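Local coordinates for protein acetylene hydratase Ahy (Pelobacter acetylenicus, PDB 2E7Z) that catalyses the hydration of acetylene to acetaldehyde, using a tungsten-bis(molybdopterin guanine dinucleotide) cofactor and a [4Fe-4S] cluster, at residues S46-L60 / D451-P463. Residues are numbered along the deposited sequence; the frame is centred on the assembly and turned at random.
Sequences SVNADTIRTHKDRVL and DYVLPGDHWLERP. With MGD (2-amino-5,6-dimercapto-7-methyl-3,7,8a,9-tetrahydro-8-oxa-1,3,9,10-tetraaza-anthracen-4-one guanosine dinucleotide), chain E; SF4 (iron/sulfur cluster), chain D.
Arg53 and Arg58 of 46-60 close on the carboxylate of Glu461 from two directions. Arg58 comes end-on, NH1 to OE2 at 2.8 Å and almost straight at 175°, NH2 to OE1, from the syn side but tilted out of the carboxylate plane. Arg53 reaches the same OE2 on its anti lone pair, through NH1 at 2.8 Å, with its guanidinium turned 70° from the carboxylate. A bend at chi3 (88°) also brings its NE to Asp50 OD1, so two acids and two arginines form one salt-bridge network, buried at its Arg58-Glu461 end, in which the shared acid is probably held ionised. Arg58 runs extended into a slot whose rim is polar: besides Glu461, its guanidinium edge meets Gly456 O, bonded to NH2 at 2.9 Å, and Arg53 O, bonded to NH1, while His458 CB covers one face; a water joins its NE to Val59 O and Gly456 O.

Beside this, the His458 ring lies flat under the helix end, and Arg53 CB sits as a bump over its centre, 3.7 Å from the centroid, a CH-pi contact. Leu460 N donates to His458 ND1 and helps fix the ring's rotation. Farther along, Ala49 CB presses on Trp459 CZ2 at 3.4 Å, with Leu460 CD1 at its flank. On the other side of the arginines, Pro455 CB pushes against Val59 O and the Leu60 backbone, and Val59 CG1 meets Val453 CG1.

Both cofactors are close by: Ser46 CB lies 3.5 Å from S4 of the iron-sulfur cluster, and both terminal nitrogens of Arg462, salt-bridged to Asp457, donate hydrogen bonds to the guanine O6 of one MGD. Strand 25-29 packs on Arg53, Trp459 and Leu460, helix 80-98 touches Pro455, and strand 452-455 runs between strands 63-65 and 435-440 in the mixed sheet.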
# COMPACT_ATOMS: atom_id res chain seq x y z
N SER A 46 16.66 1.19 -9.14
CA SER A 46 16.50 0.80 -10.54
C SER A 46 17.82 0.64 -11.27
O SER A 46 18.01 -0.34 -12.01
CB SER A 46 15.64 1.82 -11.26
OG SER A 46 15.21 1.33 -12.51
N VAL A 47 18.73 1.60 -11.09
CA VAL A 47 20.04 1.53 -11.73
C VAL A 47 20.72 0.21 -11.43
O VAL A 47 21.39 -0.37 -12.29
CB VAL A 47 20.95 2.68 -11.25
CG1 VAL A 47 22.42 2.44 -11.66
CG2 VAL A 47 20.43 3.99 -11.81
N ASN A 48 20.55 -0.26 -10.20
CA ASN A 48 21.20 -1.47 -9.75
C ASN A 48 20.28 -2.68 -9.71
O ASN A 48 20.60 -3.69 -9.10
CB ASN A 48 21.81 -1.23 -8.37
CG ASN A 48 22.91 -0.19 -8.42
OD1 ASN A 48 23.98 -0.43 -8.99
ND2 ASN A 48 22.67 0.97 -7.82
N ALA A 49 19.14 -2.60 -10.40
CA ALA A 49 18.20 -3.71 -10.39
C ALA A 49 18.74 -5.03 -10.91
O ALA A 49 18.34 -6.11 -10.45
CB ALA A 49 16.90 -3.32 -11.13
N ASP A 50 19.67 -4.96 -11.86
CA ASP A 50 20.23 -6.19 -12.40
C ASP A 50 21.07 -6.94 -11.37
O ASP A 50 21.19 -8.15 -11.47
CB ASP A 50 21.01 -5.97 -13.71
CG ASP A 50 21.05 -7.22 -14.59
OD1 ASP A 50 20.00 -7.91 -14.65
OD2 ASP A 50 22.13 -7.52 -15.19
N THR A 51 21.57 -6.24 -10.35
CA THR A 51 22.30 -6.93 -9.27
C THR A 51 21.37 -7.81 -8.44
O THR A 51 21.81 -8.76 -7.78
CB THR A 51 23.04 -5.98 -8.31
OG1 THR A 51 22.08 -5.29 -7.50
CG2 THR A 51 23.92 -4.98 -9.07
N ILE A 52 20.07 -7.48 -8.47
CA ILE A 52 19.04 -8.29 -7.85
C ILE A 52 18.57 -9.39 -8.80
O ILE A 52 18.50 -10.56 -8.41
CB ILE A 52 17.86 -7.42 -7.43
CG1 ILE A 52 18.33 -6.28 -6.50
CG2 ILE A 52 16.79 -8.28 -6.71
CD1 ILE A 52 19.04 -6.70 -5.21
N ARG A 53 18.27 -9.01 -10.05
CA ARG A 53 17.88 -10.02 -11.04
C ARG A 53 18.91 -11.17 -11.15
O ARG A 53 18.54 -12.33 -11.34
CB ARG A 53 17.63 -9.40 -12.41
CG ARG A 53 17.06 -10.38 -13.41
CD ARG A 53 17.22 -9.89 -14.83
NE ARG A 53 18.50 -10.27 -15.44
CZ ARG A 53 18.73 -11.46 -16.00
NH1 ARG A 53 17.79 -12.40 -16.02
NH2 ARG A 53 19.91 -11.68 -16.59
N THR A 54 20.20 -10.82 -11.05
CA THR A 54 21.27 -11.82 -11.21
C THR A 54 21.90 -12.24 -9.89
O THR A 54 22.96 -12.87 -9.89
CB THR A 54 22.38 -11.35 -12.20
OG1 THR A 54 23.05 -10.21 -11.65
CG2 THR A 54 21.75 -10.98 -13.53
N HIS A 55 21.29 -11.88 -8.77
CA HIS A 55 21.90 -12.15 -7.47
C HIS A 55 22.14 -13.63 -7.28
O HIS A 55 21.27 -14.45 -7.62
CB HIS A 55 21.03 -11.59 -6.32
CG HIS A 55 21.83 -11.41 -5.08
ND1 HIS A 55 22.09 -12.45 -4.21
CD2 HIS A 55 22.48 -10.33 -4.59
CE1 HIS A 55 22.89 -12.01 -3.25
NE2 HIS A 55 23.11 -10.73 -3.44
N LYS A 56 23.31 -14.01 -6.75
CA LYS A 56 23.59 -15.44 -6.56
C LYS A 56 22.60 -16.14 -5.64
O LYS A 56 22.39 -17.34 -5.77
CB LYS A 56 25.02 -15.68 -6.06
CG LYS A 56 25.31 -15.11 -4.69
CD LYS A 56 26.76 -15.33 -4.26
CE LYS A 56 27.12 -16.81 -4.18
NZ LYS A 56 26.45 -17.53 -3.05
N ASP A 57 21.96 -15.38 -4.74
CA ASP A 57 20.97 -15.97 -3.81
C ASP A 57 19.55 -15.98 -4.33
O ASP A 57 18.63 -16.40 -3.62
CB ASP A 57 21.04 -15.29 -2.44
CG ASP A 57 22.41 -15.44 -1.79
OD1 ASP A 57 23.01 -16.52 -1.96
OD2 ASP A 57 22.87 -14.48 -1.14
N ARG A 58 19.35 -15.49 -5.56
CA ARG A 58 18.00 -15.51 -6.13
C ARG A 58 17.51 -16.96 -6.25
O ARG A 58 18.26 -17.87 -6.65
CB ARG A 58 17.99 -14.80 -7.48
CG ARG A 58 16.60 -14.72 -8.09
CD ARG A 58 16.61 -13.92 -9.37
NE ARG A 58 15.25 -14.05 -9.97
CZ ARG A 58 14.95 -13.79 -11.25
NH1 ARG A 58 15.87 -13.33 -12.10
NH2 ARG A 58 13.71 -13.98 -11.72
N VAL A 59 16.27 -17.19 -5.86
CA VAL A 59 15.65 -18.49 -6.02
C VAL A 59 15.18 -18.64 -7.46
O VAL A 59 14.28 -17.91 -7.91
CB VAL A 59 14.46 -18.67 -5.03
CG1 VAL A 59 13.73 -19.99 -5.26
CG2 VAL A 59 14.96 -18.57 -3.58
N LEU A 60 15.78 -19.57 -8.21
CA LEU A 60 15.47 -19.75 -9.62
C LEU A 60 14.75 -21.07 -9.93
O LEU A 60 14.35 -21.31 -11.07
CB LEU A 60 16.73 -19.60 -10.48
CG LEU A 60 17.32 -18.20 -10.56
CD1 LEU A 60 18.60 -18.28 -11.44
CD2 LEU A 60 16.36 -17.16 -11.09
N ASP A 451 6.13 -24.57 2.78
CA ASP A 451 6.32 -25.95 2.29
C ASP A 451 6.99 -25.94 0.92
O ASP A 451 7.75 -26.85 0.57
CB ASP A 451 4.99 -26.67 2.22
CG ASP A 451 4.39 -26.85 3.59
OD1 ASP A 451 4.83 -27.76 4.33
OD2 ASP A 451 3.49 -26.08 3.94
N TYR A 452 6.68 -24.92 0.12
CA TYR A 452 7.19 -24.77 -1.25
C TYR A 452 7.52 -23.33 -1.51
O TYR A 452 6.67 -22.44 -1.21
CB TYR A 452 6.15 -25.23 -2.31
CG TYR A 452 5.72 -26.66 -2.13
CD1 TYR A 452 4.65 -26.98 -1.29
CD2 TYR A 452 6.41 -27.71 -2.76
CE1 TYR A 452 4.25 -28.28 -1.07
CE2 TYR A 452 6.06 -29.03 -2.54
CZ TYR A 452 4.99 -29.30 -1.68
OH TYR A 452 4.63 -30.61 -1.44
N VAL A 453 8.71 -23.11 -2.07
CA VAL A 453 9.10 -21.78 -2.49
C VAL A 453 9.19 -21.83 -4.00
O VAL A 453 9.89 -22.70 -4.56
CB VAL A 453 10.41 -21.34 -1.85
CG1 VAL A 453 10.82 -19.92 -2.33
CG2 VAL A 453 10.28 -21.36 -0.32
N LEU A 454 8.45 -20.95 -4.67
CA LEU A 454 8.34 -20.98 -6.13
C LEU A 454 8.98 -19.75 -6.70
O LEU A 454 8.75 -18.67 -6.22
CB LEU A 454 6.89 -21.09 -6.58
CG LEU A 454 6.17 -22.32 -6.05
CD1 LEU A 454 4.73 -22.24 -6.52
CD2 LEU A 454 6.81 -23.59 -6.57
N PRO A 455 9.87 -19.92 -7.70
CA PRO A 455 10.59 -18.77 -8.23
C PRO A 455 9.83 -17.86 -9.17
O PRO A 455 9.35 -18.28 -10.22
CB PRO A 455 11.74 -19.43 -9.00
CG PRO A 455 11.16 -20.72 -9.49
CD PRO A 455 10.27 -21.19 -8.35
N GLY A 456 9.75 -16.59 -8.78
CA GLY A 456 9.10 -15.61 -9.62
C GLY A 456 10.02 -14.91 -10.61
O GLY A 456 11.22 -14.74 -10.34
N ASP A 457 9.50 -14.55 -11.77
CA ASP A 457 10.23 -13.70 -12.69
C ASP A 457 10.46 -12.30 -12.10
O ASP A 457 9.95 -11.96 -11.04
CB ASP A 457 9.60 -13.67 -14.10
CG ASP A 457 8.21 -13.05 -14.14
OD1 ASP A 457 7.73 -12.56 -13.12
OD2 ASP A 457 7.66 -13.06 -15.26
N HIS A 458 11.29 -11.52 -12.79
CA HIS A 458 11.68 -10.20 -12.36
C HIS A 458 11.20 -9.18 -13.42
O HIS A 458 10.92 -9.52 -14.58
CB HIS A 458 13.22 -10.22 -12.22
CG HIS A 458 13.84 -8.92 -11.83
ND1 HIS A 458 14.10 -7.91 -12.73
CD2 HIS A 458 14.24 -8.47 -10.61
CE1 HIS A 458 14.65 -6.89 -12.08
NE2 HIS A 458 14.74 -7.20 -10.80
N TRP A 459 11.08 -7.92 -13.02
CA TRP A 459 10.55 -6.90 -13.93
C TRP A 459 11.37 -6.68 -15.21
O TRP A 459 10.85 -6.14 -16.18
CB TRP A 459 10.28 -5.58 -13.20
CG TRP A 459 11.44 -4.82 -12.65
CD1 TRP A 459 11.90 -4.84 -11.36
CD2 TRP A 459 12.21 -3.82 -13.33
NE1 TRP A 459 12.96 -3.94 -11.22
CE2 TRP A 459 13.15 -3.30 -12.42
CE3 TRP A 459 12.19 -3.30 -14.64
CZ2 TRP A 459 14.06 -2.29 -12.77
CZ3 TRP A 459 13.08 -2.30 -14.97
CH2 TRP A 459 14.00 -1.81 -14.05
N LEU A 460 12.64 -7.08 -15.22
CA LEU A 460 13.47 -6.98 -16.44
C LEU A 460 13.25 -8.21 -17.34
O LEU A 460 13.91 -8.34 -18.38
CB LEU A 460 14.97 -6.81 -16.07
CG LEU A 460 15.32 -5.42 -15.54
CD1 LEU A 460 16.74 -5.47 -14.90
CD2 LEU A 460 15.26 -4.37 -16.65
N GLU A 461 12.35 -9.11 -16.93
CA GLU A 461 12.14 -10.38 -17.61
C GLU A 461 10.71 -10.57 -18.10
O GLU A 461 10.31 -11.71 -18.42
CB GLU A 461 12.49 -11.54 -16.69
CG GLU A 461 13.92 -11.49 -16.11
CD GLU A 461 14.15 -12.52 -15.01
OE1 GLU A 461 13.16 -13.00 -14.38
OE2 GLU A 461 15.34 -12.84 -14.77
N ARG A 462 9.93 -9.50 -18.16
CA ARG A 462 8.52 -9.67 -18.48
C ARG A 462 7.89 -8.47 -19.18
O ARG A 462 8.23 -7.32 -18.86
CB ARG A 462 7.73 -9.98 -17.20
CG ARG A 462 7.73 -8.84 -16.14
CD ARG A 462 7.17 -9.36 -14.83
NE ARG A 462 7.18 -8.34 -13.78
CZ ARG A 462 7.50 -8.60 -12.51
NH1 ARG A 462 7.47 -7.63 -11.60
NH2 ARG A 462 7.82 -9.84 -12.13
N PRO A 463 6.93 -8.73 -20.07
CA PRO A 463 6.12 -7.63 -20.59
C PRO A 463 5.04 -7.29 -19.56
O PRO A 463 4.65 -8.16 -18.77
CB PRO A 463 5.46 -8.25 -21.81
CG PRO A 463 5.26 -9.69 -21.43
CD PRO A 463 6.48 -10.04 -20.58
PB MGD E . 7.30 -6.70 1.25
O1B MGD E . 6.55 -7.02 2.51
O2B MGD E . 8.73 -6.28 1.31
O3B MGD E . 6.56 -5.55 0.40
O3A MGD E . 4.29 -4.61 0.89
PA MGD E . 5.08 -5.47 -0.22
O1A MGD E . 5.25 -4.71 -1.50
O2A MGD E . 4.43 -6.81 -0.22
O5' MGD E . 7.18 -8.01 0.32
C5' MGD E . 7.42 -7.90 -1.07
C4' MGD E . 7.99 -9.23 -1.52
O4' MGD E . 7.95 -9.25 -2.95
C3' MGD E . 9.47 -9.39 -1.19
O3' MGD E . 9.65 -10.60 -0.43
C2' MGD E . 10.22 -9.45 -2.54
O2' MGD E . 11.36 -10.33 -2.60
C1' MGD E . 9.12 -9.95 -3.44
N9 MGD E . 9.21 -9.55 -4.86
C8 MGD E . 9.61 -8.36 -5.36
N7 MGD E . 9.46 -8.33 -6.69
C5 MGD E . 8.88 -9.50 -7.05
C6 MGD E . 8.44 -10.13 -8.28
O6 MGD E . 8.54 -9.55 -9.38
N1 MGD E . 7.89 -11.35 -8.16
C2 MGD E . 7.81 -12.05 -7.03
N2 MGD E . 7.22 -13.28 -7.05
N3 MGD E . 8.20 -11.53 -5.87
C4 MGD E . 8.72 -10.29 -5.84
C10 MGD E . 4.36 -3.18 0.81
C11 MGD E . 3.26 -2.64 1.70
O11 MGD E . 3.65 -2.98 3.03
C12 MGD E . 3.15 -1.14 1.53
S12 MGD E . 2.96 -0.52 -0.05
C13 MGD E . 3.14 -0.33 2.59
S13 MGD E . 3.14 1.37 2.44
C14 MGD E . 3.15 -0.83 4.00
N15 MGD E . 4.42 -0.56 4.67
C16 MGD E . 4.51 -1.11 5.92
C17 MGD E . 5.26 -0.52 7.03
O17 MGD E . 5.87 0.56 6.88
N18 MGD E . 5.26 -1.17 8.21
C19 MGD E . 4.60 -2.34 8.42
N19 MGD E . 4.65 -2.95 9.62
N20 MGD E . 3.92 -2.94 7.44
C21 MGD E . 3.83 -2.38 6.22
N22 MGD E . 3.11 -2.99 5.27
C23 MGD E . 2.84 -2.33 4.01
FE1 SF4 D . 13.25 4.26 -8.49
FE2 SF4 D . 12.06 2.41 -10.04
FE3 SF4 D . 11.14 4.96 -10.00
FE4 SF4 D . 10.76 3.35 -7.89
S1 SF4 D . 9.86 3.03 -9.93
S2 SF4 D . 11.46 5.57 -7.82
S3 SF4 D . 12.69 2.08 -7.90
S4 SF4 D . 13.22 4.29 -10.75
O HOH W 1 13.20 -15.47 -8.62